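Local coordinates for protein mannitol dehydrogenase (Pseudomonas fluorescens, PDB 1LJ8) that probably oxidises D-mannitol to D-fructose at carbon 2 with bound NAD as hydride acceptor, as a long-chain dehydrogenase, at residues 38-51 with 93-105. Numbering follows the deposited sequence.
Sequences HRAHQAYYTDALMN and DTEVRVIGSISDM
A43 O is gripped by two donors: S101 OG donates a hydrogen bond to it at 2.8 Å, and the helical D47 N arrives from the opposite face of the carbonyl plane. In this Rossmann domain the contact sets helix 42-50 across one face of the NAD-binding sheet, where strand 96-107 breaks at G100 and S101; the short axes of 42-50 and 96-99 cross at 85°.

One turn on, D47 holds the same break. With CG anti to the backbone N (chi1 171°), its carboxylate reaches the G100 backbone, and G100 N points at D47 OD1 almost straight (3.0 Å, 177° at the hydrogen), meeting it from above the carboxylate plane. Y20 also bonds D47 OD1, while D47 OD2 lies 3.5 Å from I99 CD1. R97 NH1 lies 4.4 Å from D47 OD2, beyond a salt bridge; its NE and NH2 grip E95 side-on, and E95 OE1 also pairs with K16. A water closes the remaining gap, donating to D47 OD2 and V98 O while accepting from R97 NH1 and N51 ND2; the other end of the N51 amide, OD1, takes the backbone N of A19. Were D47 replaced by an alanine, G100 N would probably lose its acceptor, and Y20 and the water a partner.

Beyond the break the packing turns apolar. I102 CD1 lies 4.1 Å from A43 CB and meets the H38 ring at its edge, near the ring plane, with I60 of strand 59-64 touching all three side chains. One turn after T46, the selenium of selenomethionine M50 (SE) lies 4.2 Å from S101 CB.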
loop_
_atom_site.group_PDB
_atom_site.type_symbol
_atom_site.label_atom_id
_atom_site.label_comp_id
_atom_site.label_asym_id
_atom_site.label_seq_id
_atom_site.Cartn_x
_atom_site.Cartn_y
_atom_site.Cartn_z
ATOM N N HIS A 38 -1.305 3.848 7.126
ATOM C CA HIS A 38 -0.626 3.739 8.414
ATOM C C HIS A 38 -1.552 4.167 9.541
ATOM O O HIS A 38 -1.629 3.532 10.594
ATOM C CB HIS A 38 0.615 4.671 8.467
ATOM C CG HIS A 38 1.151 4.832 9.854
ATOM N ND1 HIS A 38 1.775 3.794 10.522
ATOM C CD2 HIS A 38 1.085 5.869 10.727
ATOM C CE1 HIS A 38 2.063 4.191 11.754
ATOM N NE2 HIS A 38 1.653 5.442 11.904
ATOM N N ARG A 39 -2.264 5.262 9.312
ATOM C CA ARG A 39 -3.133 5.802 10.340
ATOM C C ARG A 39 -4.363 4.951 10.624
ATOM O O ARG A 39 -4.822 4.885 11.781
ATOM C CB ARG A 39 -3.584 7.234 9.931
ATOM C CG ARG A 39 -2.346 8.181 9.796
ATOM C CD ARG A 39 -2.834 9.636 9.754
ATOM N NE ARG A 39 -3.629 9.864 8.537
ATOM C CZ ARG A 39 -4.597 10.783 8.443
ATOM N NH1 ARG A 39 -4.880 11.555 9.499
ATOM N NH2 ARG A 39 -5.292 10.916 7.293
ATOM N N ALA A 40 -4.906 4.328 9.587
ATOM C CA ALA A 40 -6.123 3.502 9.757
ATOM C C ALA A 40 -5.822 2.103 10.261
ATOM O O ALA A 40 -6.757 1.381 10.680
ATOM C CB ALA A 40 -6.847 3.374 8.394
ATOM N N HIS A 41 -4.553 1.727 10.233
ATOM C CA HIS A 41 -4.169 0.353 10.557
ATOM C C HIS A 41 -3.171 0.275 11.694
ATOM O O HIS A 41 -3.572 0.029 12.816
ATOM C CB HIS A 41 -3.649 -0.301 9.250
ATOM C CG HIS A 41 -3.376 -1.771 9.351
ATOM N ND1 HIS A 41 -2.133 -2.267 9.668
ATOM C CD2 HIS A 41 -4.192 -2.848 9.173
ATOM C CE1 HIS A 41 -2.186 -3.595 9.682
ATOM N NE2 HIS A 41 -3.428 -3.970 9.395
ATOM N N GLN A 42 -1.883 0.510 11.455
ATOM C CA GLN A 42 -0.950 0.419 12.588
ATOM C C GLN A 42 -1.222 1.427 13.701
ATOM O O GLN A 42 -1.156 1.075 14.896
ATOM C CB GLN A 42 0.517 0.611 12.137
ATOM C CG GLN A 42 0.982 -0.381 11.039
ATOM C CD GLN A 42 0.849 0.239 9.659
ATOM O OE1 GLN A 42 1.555 1.207 9.339
ATOM N NE2 GLN A 42 -0.066 -0.293 8.840
ATOM N N ALA A 43 -1.499 2.692 13.357
ATOM C CA ALA A 43 -1.754 3.664 14.436
ATOM C C ALA A 43 -3.085 3.313 15.150
ATOM O O ALA A 43 -3.243 3.535 16.363
ATOM C CB ALA A 43 -1.819 5.103 13.867
ATOM N N TYR A 44 -4.028 2.781 14.378
ATOM C CA TYR A 44 -5.323 2.360 14.927
ATOM C C TYR A 44 -5.113 1.255 16.009
ATOM O O TYR A 44 -5.606 1.362 17.134
ATOM C CB TYR A 44 -6.169 1.811 13.780
ATOM C CG TYR A 44 -7.407 1.045 14.205
ATOM C CD1 TYR A 44 -8.534 1.710 14.691
ATOM C CD2 TYR A 44 -7.422 -0.343 14.144
ATOM C CE1 TYR A 44 -9.671 0.978 15.118
ATOM C CE2 TYR A 44 -8.550 -1.080 14.563
ATOM C CZ TYR A 44 -9.660 -0.393 15.047
ATOM O OH TYR A 44 -10.776 -1.110 15.446
ATOM N N TYR A 45 -4.395 0.181 15.669
ATOM C CA TYR A 45 -4.190 -0.892 16.661
ATOM C C TYR A 45 -3.363 -0.424 17.850
ATOM O O TYR A 45 -3.599 -0.826 18.973
ATOM C CB TYR A 45 -3.491 -2.088 16.024
ATOM C CG TYR A 45 -4.382 -2.967 15.162
ATOM C CD1 TYR A 45 -4.223 -3.011 13.776
ATOM C CD2 TYR A 45 -5.314 -3.837 15.758
ATOM C CE1 TYR A 45 -4.956 -3.895 12.987
ATOM C CE2 TYR A 45 -6.031 -4.739 14.992
ATOM C CZ TYR A 45 -5.850 -4.763 13.600
ATOM O OH TYR A 45 -6.545 -5.656 12.818
ATOM N N THR A 46 -2.376 0.429 17.610
ATOM C CA THR A 46 -1.557 0.898 18.705
ATOM C C THR A 46 -2.382 1.772 19.667
ATOM O O THR A 46 -2.245 1.669 20.880
ATOM C CB THR A 46 -0.335 1.654 18.155
ATOM O OG1 THR A 46 0.366 0.777 17.249
ATOM C CG2 THR A 46 0.573 2.056 19.312
ATOM N N ASP A 47 -3.282 2.576 19.120
ATOM C CA ASP A 47 -4.148 3.442 19.920
ATOM C C ASP A 47 -5.107 2.516 20.695
ATOM O O ASP A 47 -5.363 2.749 21.897
ATOM C CB ASP A 47 -4.940 4.392 18.976
ATOM C CG ASP A 47 -6.027 5.188 19.695
ATOM O OD1 ASP A 47 -5.699 6.277 20.218
ATOM O OD2 ASP A 47 -7.210 4.739 19.729
ATOM N N ALA A 48 -5.594 1.459 20.046
ATOM C CA ALA A 48 -6.524 0.527 20.728
ATOM C C ALA A 48 -5.828 -0.120 21.943
ATOM O O ALA A 48 -6.451 -0.300 23.005
ATOM C CB ALA A 48 -7.024 -0.568 19.746
ATOM N N LEU A 49 -4.550 -0.467 21.806
ATOM C CA LEU A 49 -3.787 -1.083 22.916
ATOM C C LEU A 49 -3.654 -0.076 24.060
ATOM O O LEU A 49 -3.845 -0.417 25.240
ATOM C CB LEU A 49 -2.362 -1.474 22.466
ATOM C CG LEU A 49 -1.461 -2.136 23.544
ATOM C CD1 LEU A 49 -2.065 -3.471 24.004
ATOM C CD2 LEU A 49 -0.119 -2.402 22.935
HETATM N N MSE A 50 -3.306 1.158 23.713
HETATM C CA MSE A 50 -3.144 2.228 24.716
HETATM C C MSE A 50 -4.439 2.447 25.466
HETATM O O MSE A 50 -4.410 2.717 26.670
HETATM C CB MSE A 50 -2.688 3.538 24.020
HETATM C CG MSE A 50 -1.262 3.401 23.563
HETATM SE SE MSE A 50 -0.802 5.097 22.704
HETATM C CE MSE A 50 0.896 4.723 22.136
ATOM N N ASN A 51 -5.564 2.286 24.784
ATOM C CA ASN A 51 -6.855 2.461 25.467
ATOM C C ASN A 51 -7.121 1.378 26.508
ATOM O O ASN A 51 -8.024 1.551 27.343
ATOM C CB ASN A 51 -8.011 2.520 24.491
ATOM C CG ASN A 51 -8.129 3.886 23.837
ATOM O OD1 ASN A 51 -7.664 4.883 24.378
ATOM N ND2 ASN A 51 -8.761 3.932 22.695
ATOM N N ASP A 93 -21.704 -1.080 11.664
ATOM C CA ASP A 93 -21.551 -0.962 13.075
ATOM C C ASP A 93 -20.169 -0.295 12.872
ATOM O O ASP A 93 -19.130 -0.955 12.714
ATOM C CB ASP A 93 -21.447 -2.342 13.714
ATOM C CG ASP A 93 -21.736 -2.307 15.203
ATOM O OD1 ASP A 93 -22.517 -1.414 15.631
ATOM O OD2 ASP A 93 -21.202 -3.176 15.937
ATOM N N THR A 94 -20.202 1.027 12.761
ATOM C CA THR A 94 -19.005 1.818 12.522
ATOM C C THR A 94 -18.866 2.861 13.628
ATOM O O THR A 94 -19.861 3.281 14.219
ATOM C CB THR A 94 -19.132 2.584 11.199
ATOM O OG1 THR A 94 -20.350 3.326 11.222
ATOM C CG2 THR A 94 -19.160 1.636 9.999
ATOM N N GLU A 95 -17.642 3.286 13.913
ATOM C CA GLU A 95 -17.454 4.322 14.915
ATOM C C GLU A 95 -16.638 5.458 14.323
ATOM O O GLU A 95 -16.071 5.319 13.236
ATOM C CB GLU A 95 -16.724 3.793 16.155
ATOM C CG GLU A 95 -15.413 3.083 15.841
ATOM C CD GLU A 95 -14.600 2.670 17.094
ATOM O OE1 GLU A 95 -15.133 2.695 18.235
ATOM O OE2 GLU A 95 -13.410 2.318 16.910
ATOM N N VAL A 96 -16.649 6.583 15.037
ATOM C CA VAL A 96 -15.882 7.786 14.715
ATOM C C VAL A 96 -15.052 7.924 15.981
ATOM O O VAL A 96 -15.587 8.031 17.092
ATOM C CB VAL A 96 -16.770 9.023 14.557
ATOM C CG1 VAL A 96 -15.888 10.225 14.142
ATOM C CG2 VAL A 96 -17.822 8.757 13.537
ATOM N N ARG A 97 -13.735 7.935 15.814
ATOM C CA ARG A 97 -12.840 7.908 16.950
ATOM C C ARG A 97 -11.632 8.800 16.744
ATOM O O ARG A 97 -11.059 8.811 15.661
ATOM C CB ARG A 97 -12.350 6.461 17.112
ATOM C CG ARG A 97 -11.211 6.269 18.105
ATOM C CD ARG A 97 -10.809 4.762 18.182
ATOM N NE ARG A 97 -11.879 3.963 18.804
ATOM C CZ ARG A 97 -12.164 3.979 20.108
ATOM N NH1 ARG A 97 -11.476 4.738 20.968
ATOM N NH2 ARG A 97 -13.212 3.277 20.561
ATOM N N VAL A 98 -11.270 9.550 17.782
ATOM C CA VAL A 98 -10.069 10.361 17.727
ATOM C C VAL A 98 -8.879 9.458 18.127
ATOM O O VAL A 98 -8.913 8.798 19.169
ATOM C CB VAL A 98 -10.167 11.561 18.694
ATOM C CG1 VAL A 98 -8.790 12.233 18.773
ATOM C CG2 VAL A 98 -11.223 12.557 18.139
ATOM N N ILE A 99 -7.829 9.428 17.298
ATOM C CA ILE A 99 -6.662 8.577 17.516
ATOM C C ILE A 99 -5.536 9.426 18.094
ATOM O O ILE A 99 -5.239 10.499 17.543
ATOM C CB ILE A 99 -6.186 7.961 16.169
ATOM C CG1 ILE A 99 -7.325 7.093 15.577
ATOM C CG2 ILE A 99 -4.898 7.139 16.387
ATOM C CD1 ILE A 99 -7.641 5.786 16.430
ATOM N N GLY A 100 -4.909 8.943 19.177
ATOM C CA GLY A 100 -3.831 9.701 19.799
ATOM C C GLY A 100 -2.481 9.013 19.836
ATOM O O GLY A 100 -1.569 9.477 20.532
ATOM N N SER A 101 -2.323 7.937 19.059
ATOM C CA SER A 101 -1.057 7.186 19.084
ATOM C C SER A 101 0.123 7.768 18.305
ATOM O O SER A 101 1.233 7.260 18.423
ATOM C CB SER A 101 -1.345 5.760 18.615
ATOM O OG SER A 101 -1.948 5.834 17.336
ATOM N N ILE A 102 -0.108 8.830 17.513
ATOM C CA ILE A 102 1.002 9.475 16.800
ATOM C C ILE A 102 1.232 10.767 17.609
ATOM O O ILE A 102 0.295 11.562 17.815
ATOM C CB ILE A 102 0.634 9.820 15.352
ATOM C CG1 ILE A 102 0.433 8.521 14.559
ATOM C CG2 ILE A 102 1.773 10.694 14.683
ATOM C CD1 ILE A 102 -0.013 8.750 13.088
ATOM N N SER A 103 2.475 10.947 18.065
ATOM C CA SER A 103 2.825 12.119 18.884
ATOM C C SER A 103 3.690 13.173 18.197
ATOM O O SER A 103 3.857 14.275 18.740
ATOM C CB SER A 103 3.494 11.654 20.187
ATOM O OG SER A 103 4.615 10.827 19.949
ATOM N N ASP A 104 4.225 12.880 17.015
ATOM C CA ASP A 104 5.040 13.886 16.309
ATOM C C ASP A 104 5.242 13.359 14.900
ATOM O O ASP A 104 4.879 12.223 14.610
ATOM C CB ASP A 104 6.419 14.006 16.976
ATOM C CG ASP A 104 7.146 15.324 16.645
ATOM O OD1 ASP A 104 8.267 15.506 17.182
ATOM O OD2 ASP A 104 6.610 16.177 15.879
HETATM N N MSE A 105 5.859 14.173 14.037
HETATM C CA MSE A 105 6.192 13.752 12.675
HETATM C C MSE A 105 7.355 14.660 12.244
HETATM O O MSE A 105 7.221 15.886 12.310
HETATM C CB MSE A 105 5.010 13.944 11.744
HETATM C CG MSE A 105 5.343 13.528 10.313
HETATM SE SE MSE A 105 3.787 13.497 9.234
HETATM C CE MSE A 105 4.676 13.266 7.465
HETATM O O HOH W 1 -13.152 0.195 15.271
HETATM O O HOH W 2 -9.074 6.356 20.753
#